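Local coordinates for protein hypothetical hydrolase (Bacteroides thetaiotaomicron, PDB 3TC9) that is of unknown function but probably acts as an auxiliary nutrient-binding protein, pairing an immunoglobulin-like IPT/TIG domain with a six-bladed beta-propeller, at residues Asp77-Leu82 against Asn98-Tyr103; Glu232-Asn237 against Ile275-Ser280. All blocks are in the same frame, centred on the assembly; numbering follows the deposited sequence.

From the N terminus, the chain first builds the immunoglobulin-like IPT/TIG domain and then the six-bladed beta-propeller. Interaction 1 comes first. It closes a loop that holds the hairpin of strands 80-85 and 91-96, and it brings the approach to strand 80-85 next to the approach to strand 102-103. Interaction 2 opens later, in the propeller. Its loop carries strands 240-244, 249-253 and 260-265, so it joins the first strands of two successive blades. The two loops follow in series and neither nest nor cross. Their centres lie 49 Å apart, on opposite sides of the chain's centre, and their nearest atoms are about 31 Å apart.

Interaction 1. Residues Asp77-Leu82 against Asn98-Tyr103; sequences DGDIKL and NEKFVY
G78 and F101 meet through flat peptide groups, not through rings. F101 N reaches G78 O at 2.7 Å in a nearly straight bond (168°). The F101 ring plays little part. Its CG is anti to the backbone N (chi1 170°), and the ring turns from the first segment toward M34 of strand 33-39. F101 CB is left facing the first segment, 3.6 Å from G78 O. I80 CD1 touches the same CB at 4.2 Å. I80 also packs on F23, M34 and I52 in the core of the domain.

G78 has a positive phi, and with no side chain its CA comes within 3.3 Å of F101 O in a CA-H...O contact. Two residues on in 77-82 and two back in 98-103, water 1 bridges instead, accepting from I80 N and donating to E99 O, both at 2.7 Å. I80 and D79 also have backbone bonds to A97 and G53.

K100 lies along the outer side. Its chain is straight up to CE and then bends at chi4 (-91°). K100 CD rests 3.5 Å from D77 O, and the bend brings NZ over D79 CB. K100 NZ is still 4.2 Å from D79 OD1, too far for a salt bridge.

The residues pair in opposite order, G78 by F101 and D79 by K100, but with just one direct backbone hydrogen bond and one water bridge. This joins the approach to strand 80-85 to the approach to strand 102-103 in the immunoglobulin-like domain. The lysine and aspartate probably add just a diffuse electrostatic attraction at the surface.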
loop_
_atom_site.group_PDB
_atom_site.type_symbol
_atom_site.label_atom_id
_atom_site.label_comp_id
_atom_site.label_asym_id
_atom_site.label_seq_id
_atom_site.Cartn_x
_atom_site.Cartn_y
_atom_site.Cartn_z
ATOM N N ASP B 77 9.650 -16.123 -14.800
ATOM C CA ASP B 77 9.292 -17.528 -14.517
ATOM C C ASP B 77 10.411 -18.317 -13.817
ATOM O O ASP B 77 10.122 -19.300 -13.135
ATOM C CB ASP B 77 8.891 -18.277 -15.810
ATOM C CG ASP B 77 7.758 -17.628 -16.590
ATOM O OD1 ASP B 77 6.843 -17.040 -15.948
ATOM O OD2 ASP B 77 7.766 -17.724 -17.842
ATOM N N GLY B 78 11.662 -17.923 -14.034
ATOM C CA GLY B 78 12.802 -18.582 -13.418
ATOM C C GLY B 78 13.107 -19.998 -13.881
ATOM O O GLY B 78 13.999 -20.623 -13.316
ATOM N N ASP B 79 12.378 -20.537 -14.897
ATOM C CA ASP B 79 12.672 -21.883 -15.426
ATOM C C ASP B 79 13.994 -21.818 -16.204
ATOM O O ASP B 79 14.175 -20.918 -17.015
ATOM C CB ASP B 79 11.518 -22.475 -16.275
ATOM C CG ASP B 79 11.157 -21.731 -17.548
ATOM O OD1 ASP B 79 10.634 -20.585 -17.444
ATOM O OD2 ASP B 79 11.333 -22.319 -18.655
ATOM N N ILE B 80 14.938 -22.707 -15.881
ATOM C CA ILE B 80 16.283 -22.740 -16.466
ATOM C C ILE B 80 16.457 -23.894 -17.466
ATOM O O ILE B 80 16.351 -25.072 -17.098
ATOM C CB ILE B 80 17.386 -22.804 -15.359
ATOM C CG1 ILE B 80 17.287 -21.605 -14.403
ATOM C CG2 ILE B 80 18.795 -22.916 -15.973
ATOM C CD1 ILE B 80 17.828 -21.851 -13.119
ATOM N N LYS B 81 16.789 -23.530 -18.718
ATOM C CA LYS B 81 17.080 -24.458 -19.810
ATOM C C LYS B 81 18.506 -24.245 -20.268
ATOM O O LYS B 81 18.991 -23.120 -20.232
ATOM C CB LYS B 81 16.109 -24.258 -20.986
ATOM C CG LYS B 81 14.645 -24.545 -20.648
ATOM C CD LYS B 81 13.805 -24.450 -21.905
ATOM C CE LYS B 81 12.325 -24.596 -21.643
ATOM N NZ LYS B 81 11.943 -25.964 -21.213
ATOM N N LEU B 82 19.194 -25.318 -20.637
ATOM C CA LEU B 82 20.568 -25.272 -21.151
ATOM C C LEU B 82 20.668 -26.141 -22.423
ATOM O O LEU B 82 20.168 -27.267 -22.451
ATOM C CB LEU B 82 21.595 -25.733 -20.091
ATOM C CG LEU B 82 23.080 -25.754 -20.501
ATOM C CD1 LEU B 82 23.956 -25.593 -19.306
ATOM C CD2 LEU B 82 23.463 -27.071 -21.170
ATOM N N ASN B 98 15.702 -28.784 -12.333
ATOM C CA ASN B 98 14.485 -29.260 -11.661
ATOM C C ASN B 98 13.754 -28.159 -10.894
ATOM O O ASN B 98 12.542 -28.230 -10.700
ATOM C CB ASN B 98 14.793 -30.384 -10.692
ATOM C CG ASN B 98 15.129 -31.666 -11.362
ATOM O OD1 ASN B 98 16.198 -32.229 -11.123
ATOM N ND2 ASN B 98 14.234 -32.140 -12.220
ATOM N N GLU B 99 14.501 -27.180 -10.408
ATOM C CA GLU B 99 13.955 -26.068 -9.641
ATOM C C GLU B 99 13.966 -24.788 -10.462
ATOM O O GLU B 99 14.815 -24.593 -11.327
ATOM C CB GLU B 99 14.769 -25.854 -8.357
ATOM C CG GLU B 99 14.530 -26.867 -7.265
ATOM C CD GLU B 99 14.925 -26.351 -5.900
ATOM O OE1 GLU B 99 16.116 -26.497 -5.548
ATOM O OE2 GLU B 99 14.063 -25.777 -5.197
ATOM N N LYS B 100 13.041 -23.907 -10.167
ATOM C CA LYS B 100 12.937 -22.595 -10.793
ATOM C C LYS B 100 13.692 -21.568 -9.955
ATOM O O LYS B 100 13.706 -21.677 -8.729
ATOM C CB LYS B 100 11.456 -22.188 -10.919
ATOM C CG LYS B 100 10.671 -22.984 -11.944
ATOM C CD LYS B 100 9.231 -22.457 -12.018
ATOM C CE LYS B 100 8.389 -23.177 -13.055
ATOM N NZ LYS B 100 8.431 -22.512 -14.393
ATOM N N PHE B 101 14.329 -20.585 -10.610
ATOM C CA PHE B 101 15.015 -19.469 -9.951
ATOM C C PHE B 101 13.937 -18.462 -9.459
ATOM O O PHE B 101 12.959 -18.215 -10.178
ATOM C CB PHE B 101 16.007 -18.818 -10.936
ATOM C CG PHE B 101 16.620 -17.512 -10.499
ATOM C CD1 PHE B 101 17.714 -17.490 -9.643
ATOM C CD2 PHE B 101 16.101 -16.298 -10.945
ATOM C CE1 PHE B 101 18.274 -16.272 -9.232
ATOM C CE2 PHE B 101 16.675 -15.089 -10.557
ATOM C CZ PHE B 101 17.755 -15.088 -9.712
ATOM N N VAL B 102 14.118 -17.885 -8.261
ATOM C CA VAL B 102 13.115 -16.961 -7.702
ATOM C C VAL B 102 13.534 -15.524 -8.014
ATOM O O VAL B 102 14.523 -15.012 -7.494
ATOM C CB VAL B 102 12.819 -17.240 -6.194
ATOM C CG1 VAL B 102 11.723 -16.309 -5.653
ATOM C CG2 VAL B 102 12.398 -18.698 -6.007
ATOM N N TYR B 103 12.807 -14.915 -8.951
ATOM C CA TYR B 103 13.090 -13.572 -9.458
ATOM C C TYR B 103 12.328 -12.524 -8.642
ATOM O O TYR B 103 11.108 -12.609 -8.419
ATOM C CB TYR B 103 12.691 -13.467 -10.945
ATOM C CG TYR B 103 13.318 -12.338 -11.735
ATOM C CD1 TYR B 103 12.826 -11.036 -11.644
ATOM C CD2 TYR B 103 14.330 -12.589 -12.661
ATOM C CE1 TYR B 103 13.390 -9.997 -12.383
ATOM C CE2 TYR B 103 14.873 -11.566 -13.435
ATOM C CZ TYR B 103 14.397 -10.272 -13.296
ATOM O OH TYR B 103 14.918 -9.281 -14.085
HETATM O O HOH W 1 14.334 -24.550 -13.999
#

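Interaction 2. Residues Glu232-Asn237 against Ile275-Ser280; sequences ETHPIN and IQFHPS. With EDO (1,2-ethanediol), chain T.
F277 and E232 are joined by a nearly straight hydrogen bond. F277 N reaches E232 OE2 at 3.0 Å, using the anti lone pair of that oxygen. With E232 CG anti to the backbone N (chi1 166°), CB and CG lie by the carbonyl of I275, E232 CB 3.2 Å from I275 O, and CG meets the edge of the F277 ring. The bend at chi2 then turns the carboxylate to F277 N. Water 2 bonds weakly to E232 OE2, to Q276 NE2 and to F277 O.

The F277 ring takes the imidazole of H234 on one face. The pair is T-shaped, with planes at 80° and centroids 4.8 Å apart. H234 CD2 points in, 3.4 Å from F277 CE1. H234 CA makes a CH-pi contact over the phenyl ring. P235 CD packs at 3.7 Å from F277 CB. I236 CG1 lies 3.5 Å from S280 O.

A second shell fixes the imidazole. N237 N donates to H234 ND1 close to the ring plane, and H234 NE2 bonds to G281 O. Y299 stacks on the ring, and W301 meets it edge-to-face. H278 ND1 pairs with S280 OG and accepts from S280 N, while H278 NE2 bonds to D350. A 1,2-ethanediol, probably from the crystallisation liquor, lies over one face of H278, bonds weakly to S280 OG and is also hydrogen-bonded to R296 and N282.

The touching parts run in nearly the same direction, 16° apart end to end, at the ends of strands 231-233 and 273-277, the first strands of adjacent propeller blades. Contacts continue around the propeller: T233 OG1 bonds to W186 O at the end of strand 181-186, and Q276 OE1 to G337 N in strand 334-341.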
loop_
_atom_site.group_PDB
_atom_site.type_symbol
_atom_site.label_atom_id
_atom_site.label_comp_id
_atom_site.label_asym_id
_atom_site.label_seq_id
_atom_site.Cartn_x
_atom_site.Cartn_y
_atom_site.Cartn_z
ATOM N N GLU B 232 -0.074 28.062 -5.673
ATOM C CA GLU B 232 -0.597 26.787 -5.194
ATOM C C GLU B 232 -1.874 27.025 -4.394
ATOM O O GLU B 232 -1.919 27.949 -3.588
ATOM C CB GLU B 232 0.481 26.088 -4.335
ATOM C CG GLU B 232 0.044 24.912 -3.476
ATOM C CD GLU B 232 -0.175 23.563 -4.136
ATOM O OE1 GLU B 232 -0.878 23.507 -5.175
ATOM O OE2 GLU B 232 0.262 22.549 -3.539
ATOM N N THR B 233 -2.903 26.197 -4.621
ATOM C CA THR B 233 -4.158 26.284 -3.884
ATOM C C THR B 233 -4.125 25.365 -2.668
ATOM O O THR B 233 -3.433 24.347 -2.703
ATOM C CB THR B 233 -5.348 25.926 -4.790
ATOM O OG1 THR B 233 -5.063 24.704 -5.468
ATOM C CG2 THR B 233 -5.688 27.018 -5.778
ATOM N N HIS B 234 -4.882 25.705 -1.600
ATOM C CA HIS B 234 -5.017 24.845 -0.416
ATOM C C HIS B 234 -5.909 23.650 -0.816
ATOM O O HIS B 234 -6.970 23.872 -1.413
ATOM C CB HIS B 234 -5.562 25.600 0.804
ATOM C CG HIS B 234 -5.535 24.767 2.048
ATOM N ND1 HIS B 234 -6.613 23.991 2.417
ATOM C CD2 HIS B 234 -4.530 24.554 2.923
ATOM C CE1 HIS B 234 -6.248 23.361 3.519
ATOM N NE2 HIS B 234 -5.005 23.673 3.866
ATOM N N PRO B 235 -5.498 22.380 -0.566
ATOM C CA PRO B 235 -6.295 21.252 -1.080
ATOM C C PRO B 235 -7.665 21.055 -0.428
ATOM O O PRO B 235 -8.494 20.335 -1.009
ATOM C CB PRO B 235 -5.381 20.032 -0.860
ATOM C CG PRO B 235 -4.464 20.430 0.242
ATOM C CD PRO B 235 -4.245 21.910 0.075
ATOM N N ILE B 236 -7.935 21.701 0.724
ATOM C CA ILE B 236 -9.220 21.552 1.398
ATOM C C ILE B 236 -10.043 22.861 1.311
ATOM O O ILE B 236 -11.232 22.806 0.964
ATOM C CB ILE B 236 -9.026 21.072 2.871
ATOM C CG1 ILE B 236 -8.066 19.846 3.001
ATOM C CG2 ILE B 236 -10.365 20.905 3.657
ATOM C CD1 ILE B 236 -8.497 18.500 2.379
ATOM N N ASN B 237 -9.436 24.016 1.638
ATOM C CA ASN B 237 -10.146 25.302 1.666
ATOM C C ASN B 237 -10.113 26.077 0.317
ATOM O O ASN B 237 -10.874 27.029 0.155
ATOM C CB ASN B 237 -9.637 26.172 2.820
ATOM C CG ASN B 237 -9.950 25.629 4.208
ATOM O OD1 ASN B 237 -10.958 24.949 4.435
ATOM N ND2 ASN B 237 -9.097 25.916 5.177
ATOM N N ILE B 275 5.527 26.892 -3.333
ATOM C CA ILE B 275 4.771 26.391 -2.182
ATOM C C ILE B 275 4.070 25.109 -2.647
ATOM O O ILE B 275 3.450 25.096 -3.710
ATOM C CB ILE B 275 3.753 27.460 -1.661
ATOM C CG1 ILE B 275 4.452 28.799 -1.296
ATOM C CG2 ILE B 275 2.893 26.905 -0.486
ATOM C CD1 ILE B 275 3.526 30.050 -1.258
ATOM N N GLN B 276 4.219 24.036 -1.890
ATOM C CA GLN B 276 3.617 22.757 -2.177
ATOM C C GLN B 276 2.997 22.217 -0.914
ATOM O O GLN B 276 3.710 21.954 0.057
ATOM C CB GLN B 276 4.645 21.789 -2.749
ATOM C CG GLN B 276 5.149 22.218 -4.114
ATOM C CD GLN B 276 5.677 21.082 -4.901
ATOM O OE1 GLN B 276 6.874 20.996 -5.178
ATOM N NE2 GLN B 276 4.786 20.198 -5.285
ATOM N N PHE B 277 1.665 22.058 -0.935
ATOM C CA PHE B 277 0.899 21.556 0.194
ATOM C C PHE B 277 0.916 20.058 0.290
ATOM O O PHE B 277 0.731 19.363 -0.719
ATOM C CB PHE B 277 -0.575 21.994 0.105
ATOM C CG PHE B 277 -0.862 23.372 0.620
ATOM C CD1 PHE B 277 -0.931 23.622 1.986
ATOM C CD2 PHE B 277 -1.102 24.421 -0.258
ATOM C CE1 PHE B 277 -1.198 24.908 2.461
ATOM C CE2 PHE B 277 -1.366 25.707 0.215
ATOM C CZ PHE B 277 -1.411 25.942 1.569
ATOM N N HIS B 278 1.000 19.565 1.539
ATOM C CA HIS B 278 0.851 18.156 1.862
ATOM C C HIS B 278 -0.622 17.780 1.539
ATOM O O HIS B 278 -1.494 18.641 1.730
ATOM C CB HIS B 278 1.205 17.963 3.346
ATOM C CG HIS B 278 1.092 16.563 3.840
ATOM N ND1 HIS B 278 -0.114 16.036 4.253
ATOM C CD2 HIS B 278 2.059 15.633 4.010
ATOM C CE1 HIS B 278 0.150 14.794 4.611
ATOM N NE2 HIS B 278 1.448 14.513 4.494
ATOM N N PRO B 279 -0.926 16.534 1.066
ATOM C CA PRO B 279 -2.327 16.168 0.715
ATOM C C PRO B 279 -3.408 16.429 1.789
ATOM O O PRO B 279 -4.577 16.655 1.427
ATOM C CB PRO B 279 -2.231 14.673 0.425
ATOM C CG PRO B 279 -0.820 14.469 -0.003
ATOM C CD PRO B 279 0.007 15.424 0.759
ATOM N N SER B 280 -3.035 16.415 3.095
ATOM C CA SER B 280 -3.953 16.713 4.220
ATOM C C SER B 280 -4.282 18.213 4.289
ATOM O O SER B 280 -5.310 18.603 4.852
ATOM C CB SER B 280 -3.302 16.299 5.534
ATOM O OG SER B 280 -2.143 17.088 5.758
HETATM C C1 EDO T . 0.774 15.638 8.615
HETATM O O1 EDO T . -0.555 15.413 8.128
HETATM C C2 EDO T . 0.769 16.725 9.688
HETATM O O2 EDO T . 2.038 16.732 10.366
HETATM O O HOH W 2 1.685 19.483 -4.054
#